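Local coordinates for protein PH0300 (Pyrococcus horikoshii OT3, PDB 5MKP) that catalyses the ATP-dependent 2-thiolation of 5-methyluridine 54 in the T loop of tRNAs, using a [4Fe-4S] cluster, at residues D50-V55 and N76-H81; F166-I171 and F250-G255; E177-G182 and K261-E266. All coordinates share one frame; numbering follows the deposited sequence.

Contact 1 (D50-V55 and N76-H81); sequences DERILV and NIECLH
Ile53 N reaches Asn76 O at 2.9 Å, and from there strands 52-56 and 76-83 run side by side as parallel neighbours, the two strands of a beta-alpha-beta crossover whose helix is 61-73. This unit belongs to the nucleotide-binding core of the PP-loop family. Ile53 O then takes Glu78 N, also at 2.9 Å, Val55 N is bonded to Glu78 O, and Leu80 N closes the series on Val55 O. Ile53 and Val55 thus use both their N-H and C=O groups on this neighbour.

On the face beneath helix 61-73, CB of Ile53 lies 3.8 Å from CG2 of Ile77, and CD1 of Ile77 extends to Val55 CG2. Val55 and Ile77 both pack on Leu70 of that helix. The opposite face carries Arg52, Leu54 and Glu78. With its CG anti to the backbone N (chi1 -176°), Leu54 leans toward the second strand and sets CD1 3.7 Å from Leu80 CB. Leu80 itself lies close to Ile82, an ATP-binding residue.

At the edge of the guanidinium, nearly in its plane, Arg52 NH1 forms a salt bridge with Glu78 OE1 at 3.1 Å. The oxygen is approached from above the carboxylate plane, and NE adds a weak bond. Each group has a second partner: Arg52 NH2 binds Asn149 O, the side chain also making a cation-pi contact with Phe151, and Glu78 OE2 binds His109 NE2. Beside Glu51 and Asn76, a water links the backbones, accepting from Asn76 N at 2.8 Å and lying 2.7 Å from Glu51 O.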
loop_
_atom_site.group_PDB
_atom_site.type_symbol
_atom_site.label_atom_id
_atom_site.label_comp_id
_atom_site.label_asym_id
_atom_site.label_seq_id
_atom_site.Cartn_x
_atom_site.Cartn_y
_atom_site.Cartn_z
ATOM N N ASP A 50 16.075 -8.735 -9.684
ATOM C CA ASP A 50 16.219 -10.161 -9.364
ATOM C C ASP A 50 15.118 -10.613 -8.373
ATOM O O ASP A 50 14.822 -11.812 -8.299
ATOM C CB ASP A 50 17.635 -10.468 -8.798
ATOM C CG ASP A 50 17.923 -9.889 -7.408
ATOM O OD1 ASP A 50 17.549 -10.538 -6.398
ATOM O OD2 ASP A 50 18.553 -8.807 -7.331
ATOM N N GLU A 51 14.537 -9.657 -7.602
ATOM C CA GLU A 51 13.536 -9.929 -6.563
ATOM C C GLU A 51 12.132 -10.311 -7.044
ATOM O O GLU A 51 11.627 -9.781 -8.036
ATOM C CB GLU A 51 13.423 -8.752 -5.593
ATOM C CG GLU A 51 14.488 -8.747 -4.513
ATOM C CD GLU A 51 14.416 -7.564 -3.567
ATOM O OE1 GLU A 51 14.415 -6.412 -4.060
ATOM O OE2 GLU A 51 14.392 -7.785 -2.334
ATOM N N ARG A 52 11.508 -11.237 -6.292
ATOM C CA ARG A 52 10.133 -11.695 -6.464
ATOM C C ARG A 52 9.307 -10.811 -5.514
ATOM O O ARG A 52 9.407 -10.938 -4.284
ATOM C CB ARG A 52 9.995 -13.184 -6.102
ATOM C CG ARG A 52 10.000 -14.087 -7.311
ATOM C CD ARG A 52 9.693 -15.524 -6.953
ATOM N NE ARG A 52 8.254 -15.792 -6.873
ATOM C CZ ARG A 52 7.668 -16.430 -5.863
ATOM N NH1 ARG A 52 6.363 -16.667 -5.888
ATOM N NH2 ARG A 52 8.384 -16.842 -4.823
ATOM N N ILE A 53 8.547 -9.876 -6.105
ATOM C CA ILE A 53 7.762 -8.869 -5.399
ATOM C C ILE A 53 6.271 -9.224 -5.304
ATOM O O ILE A 53 5.675 -9.623 -6.294
ATOM C CB ILE A 53 8.006 -7.459 -6.052
ATOM C CG1 ILE A 53 9.523 -7.205 -6.305
ATOM C CG2 ILE A 53 7.402 -6.337 -5.215
ATOM C CD1 ILE A 53 9.878 -6.269 -7.433
ATOM N N LEU A 54 5.679 -9.064 -4.107
ATOM C CA LEU A 54 4.247 -9.260 -3.882
ATOM C C LEU A 54 3.606 -7.885 -3.745
ATOM O O LEU A 54 4.050 -7.071 -2.931
ATOM C CB LEU A 54 3.950 -10.103 -2.632
ATOM C CG LEU A 54 2.469 -10.449 -2.369
ATOM C CD1 LEU A 54 1.977 -11.556 -3.311
ATOM C CD2 LEU A 54 2.248 -10.852 -0.907
ATOM N N VAL A 55 2.597 -7.608 -4.571
ATOM C CA VAL A 55 1.897 -6.333 -4.491
ATOM C C VAL A 55 0.574 -6.600 -3.783
ATOM O O VAL A 55 -0.211 -7.422 -4.245
ATOM C CB VAL A 55 1.715 -5.633 -5.870
ATOM C CG1 VAL A 55 1.029 -4.282 -5.716
ATOM C CG2 VAL A 55 3.043 -5.471 -6.599
ATOM N N ASN A 76 9.662 -8.344 -11.427
ATOM C CA ASN A 76 8.981 -9.636 -11.311
ATOM C C ASN A 76 7.913 -9.518 -10.214
ATOM O O ASN A 76 8.217 -9.618 -9.022
ATOM C CB ASN A 76 9.977 -10.781 -11.038
ATOM C CG ASN A 76 9.387 -12.171 -11.140
ATOM O OD1 ASN A 76 9.883 -13.118 -10.528
ATOM N ND2 ASN A 76 8.338 -12.343 -11.941
ATOM N N ILE A 77 6.672 -9.234 -10.613
ATOM C CA ILE A 77 5.618 -9.042 -9.619
ATOM C C ILE A 77 4.499 -10.050 -9.720
ATOM O O ILE A 77 4.164 -10.530 -10.803
ATOM C CB ILE A 77 5.055 -7.585 -9.570
ATOM C CG1 ILE A 77 4.294 -7.193 -10.842
ATOM C CG2 ILE A 77 6.145 -6.558 -9.238
ATOM C CD1 ILE A 77 2.899 -6.683 -10.558
ATOM N N GLU A 78 3.943 -10.376 -8.552
ATOM C CA GLU A 78 2.762 -11.204 -8.322
ATOM C C GLU A 78 1.921 -10.379 -7.388
ATOM O O GLU A 78 2.474 -9.541 -6.688
ATOM C CB GLU A 78 3.101 -12.578 -7.728
ATOM C CG GLU A 78 3.516 -13.569 -8.800
ATOM C CD GLU A 78 3.942 -14.946 -8.330
ATOM O OE1 GLU A 78 5.167 -15.210 -8.309
ATOM O OE2 GLU A 78 3.054 -15.781 -8.047
ATOM N N CYS A 79 0.591 -10.541 -7.428
ATOM C CA CYS A 79 -0.325 -9.753 -6.612
ATOM C C CYS A 79 -1.082 -10.576 -5.619
ATOM O O CYS A 79 -1.427 -11.721 -5.905
ATOM C CB CYS A 79 -1.279 -8.971 -7.501
ATOM S SG CYS A 79 -0.458 -7.983 -8.767
ATOM N N LEU A 80 -1.419 -9.958 -4.477
ATOM C CA LEU A 80 -2.232 -10.552 -3.425
ATOM C C LEU A 80 -3.431 -9.660 -3.115
ATOM O O LEU A 80 -3.236 -8.515 -2.709
ATOM C CB LEU A 80 -1.421 -10.793 -2.124
ATOM C CG LEU A 80 -2.260 -11.213 -0.886
ATOM C CD1 LEU A 80 -2.904 -12.588 -1.078
ATOM C CD2 LEU A 80 -1.436 -11.196 0.365
ATOM N N HIS A 81 -4.656 -10.204 -3.245
ATOM C CA HIS A 81 -5.885 -9.506 -2.861
ATOM C C HIS A 81 -6.464 -10.145 -1.625
ATOM O O HIS A 81 -6.767 -11.339 -1.628
ATOM C CB HIS A 81 -6.952 -9.453 -3.971
ATOM C CG HIS A 81 -8.241 -8.844 -3.496
ATOM N ND1 HIS A 81 -8.374 -7.470 -3.313
ATOM C CD2 HIS A 81 -9.392 -9.444 -3.110
ATOM C CE1 HIS A 81 -9.601 -7.286 -2.854
ATOM N NE2 HIS A 81 -10.246 -8.443 -2.703
HETATM O O HOH W 1 11.954 -7.915 -9.968
#

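Contact 2 (F166-I171 and F250-G255); sequences FLLNNI and FNFVRG
The ring of Phe252 projects from helix 248-259 into the side of helix 160-172, where Leu167, Leu168 and Ile171 receive it. Phe252 holds its CG anti to the backbone N (chi1 179°), which directs the ring from its own helix toward 166-171. Leu167 comes the other way and slides past it. Its CB is 3.5 Å from Phe252 CE2, while its CD1 lies over one face of the ring in a CH-pi contact, 4.3 Å from the centroid and 24° off the ring normal. The methyl is offset toward the rim, and Leu167 CD1 also lies 4.0 Å from Val253 CG2, so one leucine methyl touches both of these sequence neighbours.

The far end of the ring is met differently. Ile171, one helical turn after Leu167, points against Phe252 from the other helix and brings CD1 to 3.7 Å from Phe252 CZ, obliquely to the ring. The backbone N of Leu168 is at the ring edge, near its plane, 3.9 Å from CE2, and Leu168 CD1 makes a looser contact with CZ. No hydrogen bond links the two segments: this is plain apolar helix-helix packing, away from the cluster, ATP and zinc sites.

The segment axes are 11.4 Å apart at closest approach and inclined at 65°, a spacing that a phenylalanine can span while the backbones stay well separated. Around this pair, Leu168 packs on Met234, Val237 and Leu238 of helix 230-244, and Val253 lies against Leu160, Glu163 and Ala164 at the N-terminal end of helix 160-172. Beyond Leu167 and Ile171 is Leu179, in the loop leading from helix 160-172 toward strand 185-186.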
loop_
_atom_site.group_PDB
_atom_site.type_symbol
_atom_site.label_atom_id
_atom_site.label_comp_id
_atom_site.label_asym_id
_atom_site.label_seq_id
_atom_site.Cartn_x
_atom_site.Cartn_y
_atom_site.Cartn_z
ATOM N N PHE A 166 -0.820 10.489 7.278
ATOM C CA PHE A 166 -0.486 9.531 8.343
ATOM C C PHE A 166 0.423 10.211 9.364
ATOM O O PHE A 166 0.327 9.954 10.563
ATOM C CB PHE A 166 0.209 8.277 7.735
ATOM C CG PHE A 166 1.245 7.579 8.599
ATOM C CD1 PHE A 166 2.585 7.965 8.565
ATOM C CD2 PHE A 166 0.886 6.518 9.426
ATOM C CE1 PHE A 166 3.531 7.347 9.392
ATOM C CE2 PHE A 166 1.842 5.870 10.218
ATOM C CZ PHE A 166 3.151 6.305 10.213
ATOM N N LEU A 167 1.349 11.054 8.854
ATOM C CA LEU A 167 2.328 11.777 9.672
ATOM C C LEU A 167 1.619 12.777 10.560
ATOM O O LEU A 167 1.850 12.787 11.760
ATOM C CB LEU A 167 3.327 12.549 8.798
ATOM C CG LEU A 167 4.574 11.835 8.385
ATOM C CD1 LEU A 167 5.428 12.736 7.503
ATOM C CD2 LEU A 167 5.338 11.309 9.602
ATOM N N LEU A 168 0.744 13.611 9.962
ATOM C CA LEU A 168 -0.016 14.642 10.643
ATOM C C LEU A 168 -0.905 14.076 11.722
ATOM O O LEU A 168 -0.925 14.624 12.820
ATOM C CB LEU A 168 -0.840 15.441 9.634
ATOM C CG LEU A 168 -1.314 16.813 10.062
ATOM C CD1 LEU A 168 -0.146 17.702 10.515
ATOM C CD2 LEU A 168 -2.078 17.468 8.952
ATOM N N ASN A 169 -1.615 12.979 11.430
ATOM C CA ASN A 169 -2.497 12.329 12.389
ATOM C C ASN A 169 -1.702 11.815 13.575
ATOM O O ASN A 169 -2.106 12.032 14.714
ATOM C CB ASN A 169 -3.271 11.175 11.728
ATOM C CG ASN A 169 -4.020 10.312 12.712
ATOM O OD1 ASN A 169 -5.018 10.726 13.294
ATOM N ND2 ASN A 169 -3.513 9.124 12.977
ATOM N N ASN A 170 -0.572 11.149 13.310
ATOM C CA ASN A 170 0.245 10.575 14.367
ATOM C C ASN A 170 0.965 11.595 15.184
ATOM O O ASN A 170 1.231 11.332 16.348
ATOM C CB ASN A 170 1.205 9.531 13.836
ATOM C CG ASN A 170 0.553 8.208 13.552
ATOM O OD1 ASN A 170 -0.406 7.770 14.203
ATOM N ND2 ASN A 170 1.089 7.535 12.583
ATOM N N ILE A 171 1.286 12.749 14.604
ATOM C CA ILE A 171 1.922 13.811 15.365
ATOM C C ILE A 171 0.861 14.470 16.261
ATOM O O ILE A 171 1.156 14.798 17.406
ATOM C CB ILE A 171 2.653 14.810 14.451
ATOM C CG1 ILE A 171 4.005 14.245 14.023
ATOM C CG2 ILE A 171 2.820 16.167 15.147
ATOM C CD1 ILE A 171 4.403 14.655 12.639
ATOM N N PHE A 250 5.809 17.898 0.486
ATOM C CA PHE A 250 7.150 17.387 0.212
ATOM C C PHE A 250 8.094 17.690 1.370
ATOM O O PHE A 250 8.727 16.778 1.894
ATOM C CB PHE A 250 7.710 17.973 -1.104
ATOM C CG PHE A 250 9.046 17.376 -1.498
ATOM C CD1 PHE A 250 9.113 16.155 -2.162
ATOM C CD2 PHE A 250 10.236 18.012 -1.165
ATOM C CE1 PHE A 250 10.341 15.581 -2.480
ATOM C CE2 PHE A 250 11.461 17.428 -1.465
ATOM C CZ PHE A 250 11.506 16.223 -2.135
ATOM N N ASN A 251 8.173 18.979 1.781
ATOM C CA ASN A 251 9.021 19.485 2.860
ATOM C C ASN A 251 8.761 18.822 4.211
ATOM O O ASN A 251 9.706 18.518 4.950
ATOM C CB ASN A 251 8.869 20.993 2.970
ATOM C CG ASN A 251 10.069 21.680 3.566
ATOM O OD1 ASN A 251 11.227 21.279 3.340
ATOM N ND2 ASN A 251 9.818 22.745 4.318
ATOM N N PHE A 252 7.474 18.602 4.529
ATOM C CA PHE A 252 7.030 17.962 5.762
ATOM C C PHE A 252 7.552 16.523 5.841
ATOM O O PHE A 252 8.041 16.104 6.889
ATOM C CB PHE A 252 5.500 18.008 5.844
ATOM C CG PHE A 252 4.876 17.368 7.058
ATOM C CD1 PHE A 252 5.343 17.663 8.342
ATOM C CD2 PHE A 252 3.785 16.511 6.928
ATOM C CE1 PHE A 252 4.754 17.088 9.470
ATOM C CE2 PHE A 252 3.187 15.945 8.060
ATOM C CZ PHE A 252 3.679 16.236 9.325
ATOM N N VAL A 253 7.504 15.802 4.709
ATOM C CA VAL A 253 7.962 14.427 4.596
ATOM C C VAL A 253 9.494 14.351 4.535
ATOM O O VAL A 253 10.093 13.500 5.204
ATOM C CB VAL A 253 7.259 13.721 3.429
ATOM C CG1 VAL A 253 7.755 12.282 3.271
ATOM C CG2 VAL A 253 5.737 13.759 3.617
ATOM N N ARG A 254 10.122 15.270 3.773
ATOM C CA ARG A 254 11.573 15.366 3.629
ATOM C C ARG A 254 12.176 15.626 5.008
ATOM O O ARG A 254 13.057 14.876 5.430
ATOM C CB ARG A 254 11.929 16.474 2.624
ATOM C CG ARG A 254 13.422 16.741 2.396
ATOM C CD ARG A 254 13.602 18.098 1.737
ATOM N NE ARG A 254 14.976 18.335 1.298
ATOM C CZ ARG A 254 15.511 19.542 1.143
ATOM N NH1 ARG A 254 14.797 20.632 1.396
ATOM N NH2 ARG A 254 16.769 19.668 0.736
ATOM N N GLY A 255 11.632 16.624 5.715
ATOM C CA GLY A 255 12.037 16.983 7.071
ATOM C C GLY A 255 11.867 15.829 8.038
ATOM O O GLY A 255 12.755 15.555 8.844
#

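Contact 3 (E177-G182 and K261-E266); sequences EYLAKG and KLFEPE
This is a surface contact between two connecting segments: 177-182, in the loop that leads from helix 160-172 to strand 185-186, and a second loop segment, 261-266, which follows helix 248-259. Leu179, Ala180 and Phe263 form its apolar part. Leu179 sets its CB over one face of the Phe263 ring, a CH-pi contact 3.9 Å from the centroid and only 15° off the normal. Its CD1 reaches along the same ring to lie 3.8 Å from CE1, so the leucine covers the ring from its root outward. The Leu179 carbonyl is nearby too, with O 3.6 Å from Phe263 CD2, but that oxygen is hydrogen-bonded to Tyr256 OH.

Phe263 has its CG anti to the carbonyl carbon (chi1 -55°), which lays the ring beside Leu179 and leaves its own backbone to Ala180. There the small methyl allows the chains to come close: Ala180 CB is 3.4 Å from Phe263 O and 3.8 Å from Phe263 CB. The same carbonyl oxygen accepts a hydrogen bond from the backbone N-H of Glu266 (N to O 3.0 Å), as part of the 3-10 turn at 264-266.

At the other end the aliphatic part of Glu177 passes Glu266, with CG 3.4 Å from Glu266 O. Their carboxylates turn to other partners: Glu177 OE2 accepts from Lys268 N, and Glu266 OE2 has a weak bond with Thr176 OG1. Such partners tie each segment to residues flanking the other, although no hydrogen bond joins the two segments directly. Lying away from the cluster and the zinc sites, the whole is plain packing of the two connections that follow helices 160-172 and 248-259, a leucine and an alanine set against one phenylalanine.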
loop_
_atom_site.group_PDB
_atom_site.type_symbol
_atom_site.label_atom_id
_atom_site.label_comp_id
_atom_site.label_asym_id
_atom_site.label_seq_id
_atom_site.Cartn_x
_atom_site.Cartn_y
_atom_site.Cartn_z
ATOM N N GLU A 177 5.731 5.892 18.429
ATOM C CA GLU A 177 6.129 4.532 18.049
ATOM C C GLU A 177 5.928 4.360 16.545
ATOM O O GLU A 177 6.850 3.932 15.841
ATOM C CB GLU A 177 5.322 3.492 18.839
ATOM C CG GLU A 177 6.055 2.974 20.062
ATOM C CD GLU A 177 5.706 1.552 20.461
ATOM O OE1 GLU A 177 4.542 1.135 20.252
ATOM O OE2 GLU A 177 6.601 0.854 20.990
ATOM N N TYR A 178 4.730 4.774 16.062
ATOM C CA TYR A 178 4.326 4.797 14.660
ATOM C C TYR A 178 5.243 5.738 13.869
ATOM O O TYR A 178 5.619 5.422 12.743
ATOM C CB TYR A 178 2.872 5.278 14.549
ATOM C CG TYR A 178 1.794 4.242 14.822
ATOM C CD1 TYR A 178 2.103 3.019 15.415
ATOM C CD2 TYR A 178 0.459 4.499 14.512
ATOM C CE1 TYR A 178 1.113 2.073 15.681
ATOM C CE2 TYR A 178 -0.537 3.558 14.767
ATOM C CZ TYR A 178 -0.205 2.343 15.347
ATOM O OH TYR A 178 -1.180 1.406 15.597
ATOM N N LEU A 179 5.642 6.863 14.489
ATOM C CA LEU A 179 6.535 7.887 13.923
ATOM C C LEU A 179 7.983 7.407 13.828
ATOM O O LEU A 179 8.795 8.068 13.180
ATOM C CB LEU A 179 6.483 9.186 14.765
ATOM C CG LEU A 179 5.198 9.992 14.762
ATOM C CD1 LEU A 179 5.278 11.100 15.813
ATOM C CD2 LEU A 179 4.891 10.569 13.379
ATOM N N ALA A 180 8.328 6.306 14.516
ATOM C CA ALA A 180 9.676 5.748 14.432
ATOM C C ALA A 180 9.729 4.719 13.285
ATOM O O ALA A 180 10.775 4.535 12.654
ATOM C CB ALA A 180 10.067 5.108 15.751
ATOM N N LYS A 181 8.577 4.084 13.002
ATOM C CA LYS A 181 8.408 3.077 11.960
ATOM C C LYS A 181 7.706 3.744 10.768
ATOM O O LYS A 181 6.503 3.543 10.556
ATOM C CB LYS A 181 7.580 1.889 12.499
ATOM C CG LYS A 181 8.196 1.140 13.679
ATOM C CD LYS A 181 7.119 0.437 14.516
ATOM C CE LYS A 181 7.707 -0.545 15.505
ATOM N NZ LYS A 181 6.988 -0.530 16.808
ATOM N N GLY A 182 8.451 4.569 10.040
ATOM C CA GLY A 182 7.930 5.310 8.894
ATOM C C GLY A 182 8.917 5.406 7.754
ATOM O O GLY A 182 10.057 4.947 7.885
ATOM N N LYS A 261 14.855 9.663 13.327
ATOM C CA LYS A 261 15.795 9.108 14.300
ATOM C C LYS A 261 15.342 9.383 15.743
ATOM O O LYS A 261 15.359 8.475 16.570
ATOM C CB LYS A 261 17.185 9.737 14.076
ATOM C CG LYS A 261 17.898 9.304 12.793
ATOM C CD LYS A 261 18.868 10.380 12.293
ATOM C CE LYS A 261 19.450 10.038 10.940
ATOM N NZ LYS A 261 20.197 11.182 10.349
ATOM N N LEU A 262 14.916 10.641 16.028
ATOM C CA LEU A 262 14.474 11.134 17.345
ATOM C C LEU A 262 13.388 10.303 18.023
ATOM O O LEU A 262 13.282 10.332 19.247
ATOM C CB LEU A 262 14.017 12.603 17.269
ATOM C CG LEU A 262 15.031 13.647 16.812
ATOM C CD1 LEU A 262 14.325 14.931 16.409
ATOM C CD2 LEU A 262 16.094 13.904 17.876
ATOM N N PHE A 263 12.584 9.583 17.238
ATOM C CA PHE A 263 11.501 8.747 17.744
ATOM C C PHE A 263 11.928 7.305 18.009
ATOM O O PHE A 263 11.155 6.565 18.621
ATOM C CB PHE A 263 10.284 8.802 16.799
ATOM C CG PHE A 263 9.776 10.195 16.510
ATOM C CD1 PHE A 263 9.081 10.914 17.476
ATOM C CD2 PHE A 263 9.980 10.783 15.271
ATOM C CE1 PHE A 263 8.620 12.206 17.212
ATOM C CE2 PHE A 263 9.509 12.070 15.004
ATOM C CZ PHE A 263 8.836 12.774 15.978
ATOM N N GLU A 264 13.150 6.899 17.561
ATOM C CA GLU A 264 13.677 5.530 17.749
ATOM C C GLU A 264 13.762 5.119 19.233
ATOM O O GLU A 264 13.325 4.008 19.530
ATOM C CB GLU A 264 15.012 5.296 17.017
ATOM C CG GLU A 264 15.274 3.840 16.656
ATOM C CD GLU A 264 16.270 3.129 17.555
ATOM O OE1 GLU A 264 17.493 3.321 17.356
ATOM O OE2 GLU A 264 15.829 2.358 18.437
ATOM N N PRO A 265 14.194 5.984 20.193
ATOM C CA PRO A 265 14.177 5.567 21.608
ATOM C C PRO A 265 12.786 5.215 22.161
ATOM O O PRO A 265 12.708 4.603 23.228
ATOM C CB PRO A 265 14.763 6.778 22.338
ATOM C CG PRO A 265 15.526 7.514 21.316
ATOM C CD PRO A 265 14.757 7.345 20.059
ATOM N N GLU A 266 11.695 5.588 21.448
ATOM C CA GLU A 266 10.317 5.293 21.871
ATOM C C GLU A 266 9.891 3.858 21.545
ATOM O O GLU A 266 8.833 3.414 21.999
ATOM C CB GLU A 266 9.305 6.321 21.313
ATOM C CG GLU A 266 9.390 7.707 21.934
ATOM C CD GLU A 266 9.007 7.836 23.399
ATOM O OE1 GLU A 266 9.865 7.561 24.270
ATOM O OE2 GLU A 266 7.863 8.260 23.677
#

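In the fold
Contact 1 comes first along the chain and closes before the others open. It lies inside the mixed sheet, joining strands 52-56 and 76-83 of the PP-loop core, where residues near its end bind ATP. Contacts 2 and 3 interleave: 166-171, 177-182, 250-255, then 261-266, so contact 3 continues the same pairing beyond the helices of contact 2. Their centres are about 13 Å apart and they touch directly, Leu179 of contact 3 packing on Asn170 and Ile171 of contact 2. Both centres are about 28 Å from that of contact 1. Contact 2 joins helices 160-172 and 248-259, and contact 3 joins the connections that follow them.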